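Local coordinates for angiotensin-converting enzyme (PDB 6S1Y), which probably cleaves peptides as a zinc-dependent metallopeptidase of the angiotensin-converting enzyme family in the malaria mosquito Anopheles gambiae, at residues Y218-Y227 and E586-W596. Sequence-based numbering, arbitrary orientation.
Sequences YEQLHAYVRY and ENKRLGAHVGW
Two carbonyl oxygens of the extended loop 592-596 meet the guanidinium edge of Arg-226, whose NH1 and NH2 both bond one atom, Gly-595 O. The bond from Arg-226 NH2 to Gly-595 O (2.6 Å) lies in the carbonyl plane, whereas Arg-226 NH2 reaches His-593 O (2.8 Å) from above that carbonyl's plane. A bend at chi3 (66°) in the otherwise extended arginine turns this edge to the loop, and NH1 also bonds Gly-242 O. His-222 CE1 lies over one guanidinium face, toward its rim, while Trp-596 CE3 lies 3.5 Å from His-222 CE1 over the imidazole; the two ring planes are inclined obliquely, at 38°. His-222 NE2 is held by Gly-468 O, outside the pair.

Helix 577-590 ends in a Schellman motif with Gly-591 at C-prime, which sends the chain along helix 203-233. Asn-587, whose O takes the Ala-592 N bond of this motif, gives both ND2 hydrogens to Gln-220: a nearly straight bond to OE1 (2.9 Å, 173°) and another to O, which Tyr-224 N approaches from the opposite face of its plane. Asn-587 OD1, at the Tyr-224 ring edge, is buried without a partner. Leu-590 CD1 makes a CH-pi contact over the Tyr-227 ring, 4.1 Å from its centroid.

Two waters join the backbones, one linking Glu-219 O, His-222 ND1 and Gly-595 N, the other Ala-223 O, Arg-226 NE and His-593 O. The loop's polar fastening thus runs through its main chain, the Trp-596 ring and Val-594 methyls adding apolar contact, and the carbonyls gathered at Arg-226 would probably favour its positive charge.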
loop_
_atom_site.group_PDB
_atom_site.type_symbol
_atom_site.label_atom_id
_atom_site.label_comp_id
_atom_site.label_asym_id
_atom_site.label_seq_id
_atom_site.Cartn_x
_atom_site.Cartn_y
_atom_site.Cartn_z
ATOM N N TYR A 218 8.459 17.832 1.406
ATOM C CA TYR A 218 8.331 17.218 0.097
ATOM C C TYR A 218 8.781 18.174 -1.012
ATOM O O TYR A 218 9.404 17.751 -1.992
ATOM C CB TYR A 218 6.902 16.765 -0.142
ATOM C CG TYR A 218 6.744 16.232 -1.559
ATOM C CD1 TYR A 218 7.268 15.008 -1.902
ATOM C CD2 TYR A 218 6.105 16.981 -2.558
ATOM C CE1 TYR A 218 7.175 14.513 -3.172
ATOM C CE2 TYR A 218 5.988 16.478 -3.854
ATOM C CZ TYR A 218 6.535 15.227 -4.145
ATOM O OH TYR A 218 6.459 14.683 -5.403
ATOM N N GLU A 219 8.499 19.476 -0.880
ATOM C CA GLU A 219 8.863 20.374 -1.976
ATOM C C GLU A 219 10.372 20.596 -2.037
ATOM O O GLU A 219 10.933 20.711 -3.134
ATOM C CB GLU A 219 8.079 21.694 -1.869
ATOM C CG GLU A 219 6.571 21.441 -2.149
ATOM C CD GLU A 219 5.682 22.694 -2.179
ATOM O OE1 GLU A 219 4.623 22.586 -2.826
ATOM O OE2 GLU A 219 6.020 23.738 -1.561
ATOM N N GLN A 220 11.060 20.629 -0.900
ATOM C CA GLN A 220 12.511 20.686 -0.943
ATOM C C GLN A 220 13.100 19.442 -1.602
ATOM O O GLN A 220 14.042 19.541 -2.388
ATOM C CB GLN A 220 13.071 20.871 0.470
ATOM C CG GLN A 220 12.698 22.214 1.110
ATOM C CD GLN A 220 13.268 23.390 0.343
ATOM O OE1 GLN A 220 14.432 23.380 -0.050
ATOM N NE2 GLN A 220 12.439 24.409 0.123
ATOM N N LEU A 221 12.560 18.260 -1.311
ATOM C CA LEU A 221 13.128 17.028 -1.869
ATOM C C LEU A 221 12.859 16.948 -3.358
ATOM O O LEU A 221 13.763 16.664 -4.153
ATOM C CB LEU A 221 12.528 15.814 -1.170
ATOM C CG LEU A 221 13.080 14.461 -1.611
ATOM C CD1 LEU A 221 14.609 14.386 -1.382
ATOM C CD2 LEU A 221 12.378 13.314 -0.849
ATOM N N HIS A 222 11.590 17.158 -3.747
ATOM C CA HIS A 222 11.225 17.311 -5.147
ATOM C C HIS A 222 12.168 18.252 -5.876
ATOM O O HIS A 222 12.574 17.982 -7.011
ATOM C CB HIS A 222 9.794 17.840 -5.224
ATOM C CG HIS A 222 9.343 18.187 -6.601
ATOM N ND1 HIS A 222 9.804 19.294 -7.273
ATOM C CD2 HIS A 222 8.469 17.572 -7.431
ATOM C CE1 HIS A 222 9.251 19.335 -8.469
ATOM N NE2 HIS A 222 8.431 18.306 -8.586
ATOM N N ALA A 223 12.525 19.370 -5.250
ATOM C CA ALA A 223 13.371 20.351 -5.934
ATOM C C ALA A 223 14.781 19.816 -6.150
ATOM O O ALA A 223 15.405 20.081 -7.178
ATOM C CB ALA A 223 13.408 21.643 -5.132
ATOM N N TYR A 224 15.310 19.065 -5.187
ATOM C CA TYR A 224 16.647 18.499 -5.361
ATOM C C TYR A 224 16.652 17.429 -6.444
ATOM O O TYR A 224 17.512 17.430 -7.328
ATOM C CB TYR A 224 17.150 17.935 -4.037
ATOM C CG TYR A 224 18.603 17.497 -4.107
ATOM C CD1 TYR A 224 19.618 18.421 -3.952
ATOM C CD2 TYR A 224 18.947 16.179 -4.388
ATOM C CE1 TYR A 224 20.944 18.054 -4.047
ATOM C CE2 TYR A 224 20.292 15.783 -4.461
ATOM C CZ TYR A 224 21.283 16.726 -4.295
ATOM O OH TYR A 224 22.597 16.371 -4.377
ATOM N N VAL A 225 15.677 16.526 -6.417
ATOM C CA VAL A 225 15.603 15.479 -7.439
ATOM C C VAL A 225 15.515 16.102 -8.823
ATOM O O VAL A 225 16.232 15.705 -9.751
ATOM C CB VAL A 225 14.408 14.542 -7.167
ATOM C CG1 VAL A 225 14.201 13.547 -8.305
ATOM C CG2 VAL A 225 14.617 13.800 -5.856
ATOM N N ARG A 226 14.641 17.090 -8.992
ATOM C CA ARG A 226 14.507 17.738 -10.289
ATOM C C ARG A 226 15.823 18.367 -10.733
ATOM O O ARG A 226 16.212 18.256 -11.901
ATOM C CB ARG A 226 13.393 18.776 -10.234
ATOM C CG ARG A 226 13.261 19.681 -11.473
ATOM C CD ARG A 226 12.025 20.572 -11.397
ATOM N NE ARG A 226 12.092 21.553 -10.324
ATOM C CZ ARG A 226 11.080 22.361 -9.990
ATOM N NH1 ARG A 226 9.949 22.291 -10.653
ATOM N NH2 ARG A 226 11.213 23.232 -8.988
ATOM N N TYR A 227 16.531 19.024 -9.815
ATOM C CA TYR A 227 17.818 19.605 -10.167
ATOM C C TYR A 227 18.789 18.536 -10.663
ATOM O O TYR A 227 19.472 18.730 -11.678
ATOM C CB TYR A 227 18.378 20.353 -8.960
ATOM C CG TYR A 227 19.796 20.818 -9.149
ATOM C CD1 TYR A 227 20.880 19.993 -8.822
ATOM C CD2 TYR A 227 20.057 22.076 -9.633
ATOM C CE1 TYR A 227 22.184 20.424 -9.008
ATOM C CE2 TYR A 227 21.336 22.525 -9.810
ATOM C CZ TYR A 227 22.391 21.706 -9.506
ATOM O OH TYR A 227 23.637 22.191 -9.716
ATOM N N GLU A 586 21.065 23.129 0.826
ATOM C CA GLU A 586 21.695 22.709 -0.426
ATOM C C GLU A 586 20.940 23.250 -1.640
ATOM O O GLU A 586 21.565 23.667 -2.618
ATOM C CB GLU A 586 21.803 21.182 -0.478
ATOM C CG GLU A 586 22.528 20.626 -1.701
ATOM C CD GLU A 586 24.044 20.791 -1.668
ATOM O OE1 GLU A 586 24.678 20.335 -2.647
ATOM O OE2 GLU A 586 24.611 21.327 -0.683
ATOM N N ASN A 587 19.599 23.284 -1.603
ATOM C CA ASN A 587 18.859 23.896 -2.704
ATOM C C ASN A 587 19.202 25.388 -2.842
ATOM O O ASN A 587 19.356 25.894 -3.956
ATOM C CB ASN A 587 17.346 23.704 -2.522
ATOM C CG ASN A 587 16.895 22.244 -2.782
ATOM O OD1 ASN A 587 17.479 21.550 -3.601
ATOM N ND2 ASN A 587 15.861 21.799 -2.079
ATOM N N LYS A 588 19.354 26.098 -1.721
ATOM C CA LYS A 588 19.782 27.494 -1.774
ATOM C C LYS A 588 21.165 27.612 -2.410
ATOM O O LYS A 588 21.384 28.458 -3.285
ATOM C CB LYS A 588 19.806 28.120 -0.373
ATOM C CG LYS A 588 18.433 28.408 0.291
ATOM C CD LYS A 588 18.627 28.733 1.802
ATOM C CE LYS A 588 17.315 28.827 2.597
ATOM N NZ LYS A 588 16.629 30.160 2.448
ATOM N N ARG A 589 22.112 26.770 -1.982
ATOM C CA ARG A 589 23.462 26.826 -2.533
ATOM C C ARG A 589 23.446 26.589 -4.036
ATOM O O ARG A 589 24.136 27.268 -4.790
ATOM C CB ARG A 589 24.375 25.789 -1.877
ATOM C CG ARG A 589 24.945 26.121 -0.514
ATOM C CD ARG A 589 25.889 24.989 -0.093
ATOM N NE ARG A 589 26.073 24.847 1.355
ATOM C CZ ARG A 589 27.081 25.379 2.050
ATOM N NH1 ARG A 589 28.011 26.118 1.454
ATOM N NH2 ARG A 589 27.157 25.174 3.357
ATOM N N LEU A 590 22.698 25.593 -4.482
ATOM C CA LEU A 590 22.759 25.197 -5.876
ATOM C C LEU A 590 21.940 26.113 -6.774
ATOM O O LEU A 590 22.161 26.119 -7.987
ATOM C CB LEU A 590 22.266 23.760 -6.042
ATOM C CG LEU A 590 23.001 22.640 -5.304
ATOM C CD1 LEU A 590 22.128 21.385 -5.308
ATOM C CD2 LEU A 590 24.295 22.378 -5.960
ATOM N N GLY A 591 21.037 26.904 -6.204
ATOM C CA GLY A 591 20.123 27.687 -7.002
ATOM C C GLY A 591 19.007 26.875 -7.615
ATOM O O GLY A 591 18.519 27.226 -8.674
ATOM N N ALA A 592 18.607 25.770 -6.992
ATOM C CA ALA A 592 17.514 24.981 -7.532
ATOM C C ALA A 592 16.185 25.671 -7.245
ATOM O O ALA A 592 15.934 26.079 -6.104
ATOM C CB ALA A 592 17.528 23.583 -6.922
ATOM N N HIS A 593 15.328 25.807 -8.264
ATOM C CA HIS A 593 13.995 26.328 -8.011
ATOM C C HIS A 593 13.209 25.336 -7.163
ATOM O O HIS A 593 13.288 24.118 -7.364
ATOM C CB HIS A 593 13.229 26.587 -9.311
ATOM C CG HIS A 593 13.729 27.760 -10.100
ATOM N ND1 HIS A 593 14.675 27.634 -11.095
ATOM C CD2 HIS A 593 13.406 29.075 -10.045
ATOM C CE1 HIS A 593 14.925 28.823 -11.613
ATOM N NE2 HIS A 593 14.167 29.716 -10.992
ATOM N N VAL A 594 12.423 25.867 -6.237
ATOM C CA VAL A 594 11.470 25.097 -5.448
ATOM C C VAL A 594 10.054 25.394 -5.936
ATOM O O VAL A 594 9.723 26.547 -6.242
ATOM C CB VAL A 594 11.639 25.430 -3.954
ATOM C CG1 VAL A 594 10.742 24.564 -3.105
ATOM C CG2 VAL A 594 13.111 25.270 -3.553
ATOM N N GLY A 595 9.204 24.355 -5.965
ATOM C CA GLY A 595 7.863 24.470 -6.474
ATOM C C GLY A 595 7.804 24.344 -7.992
ATOM O O GLY A 595 8.807 24.156 -8.670
ATOM N N TRP A 596 6.589 24.483 -8.528
ATOM C CA TRP A 596 6.393 24.240 -9.945
ATOM C C TRP A 596 5.125 24.912 -10.477
ATOM O O TRP A 596 4.086 24.954 -9.821
ATOM C CB TRP A 596 6.309 22.725 -10.218
ATOM C CG TRP A 596 5.262 22.047 -9.360
ATOM C CD1 TRP A 596 3.936 21.895 -9.648
ATOM C CD2 TRP A 596 5.462 21.435 -8.091
ATOM N NE1 TRP A 596 3.295 21.211 -8.633
ATOM C CE2 TRP A 596 4.218 20.935 -7.662
ATOM C CE3 TRP A 596 6.580 21.238 -7.281
ATOM C CZ2 TRP A 596 4.058 20.283 -6.460
ATOM C CZ3 TRP A 596 6.413 20.592 -6.081
ATOM C CH2 TRP A 596 5.157 20.123 -5.684
HETATM O O HOH W 1 9.938 21.659 -5.534
HETATM O O HOH W 2 14.498 22.183 -8.850
HETATM O O HOH W 3 24.266 18.167 -4.183
HETATM O O HOH W 4 24.239 24.803 -9.161
#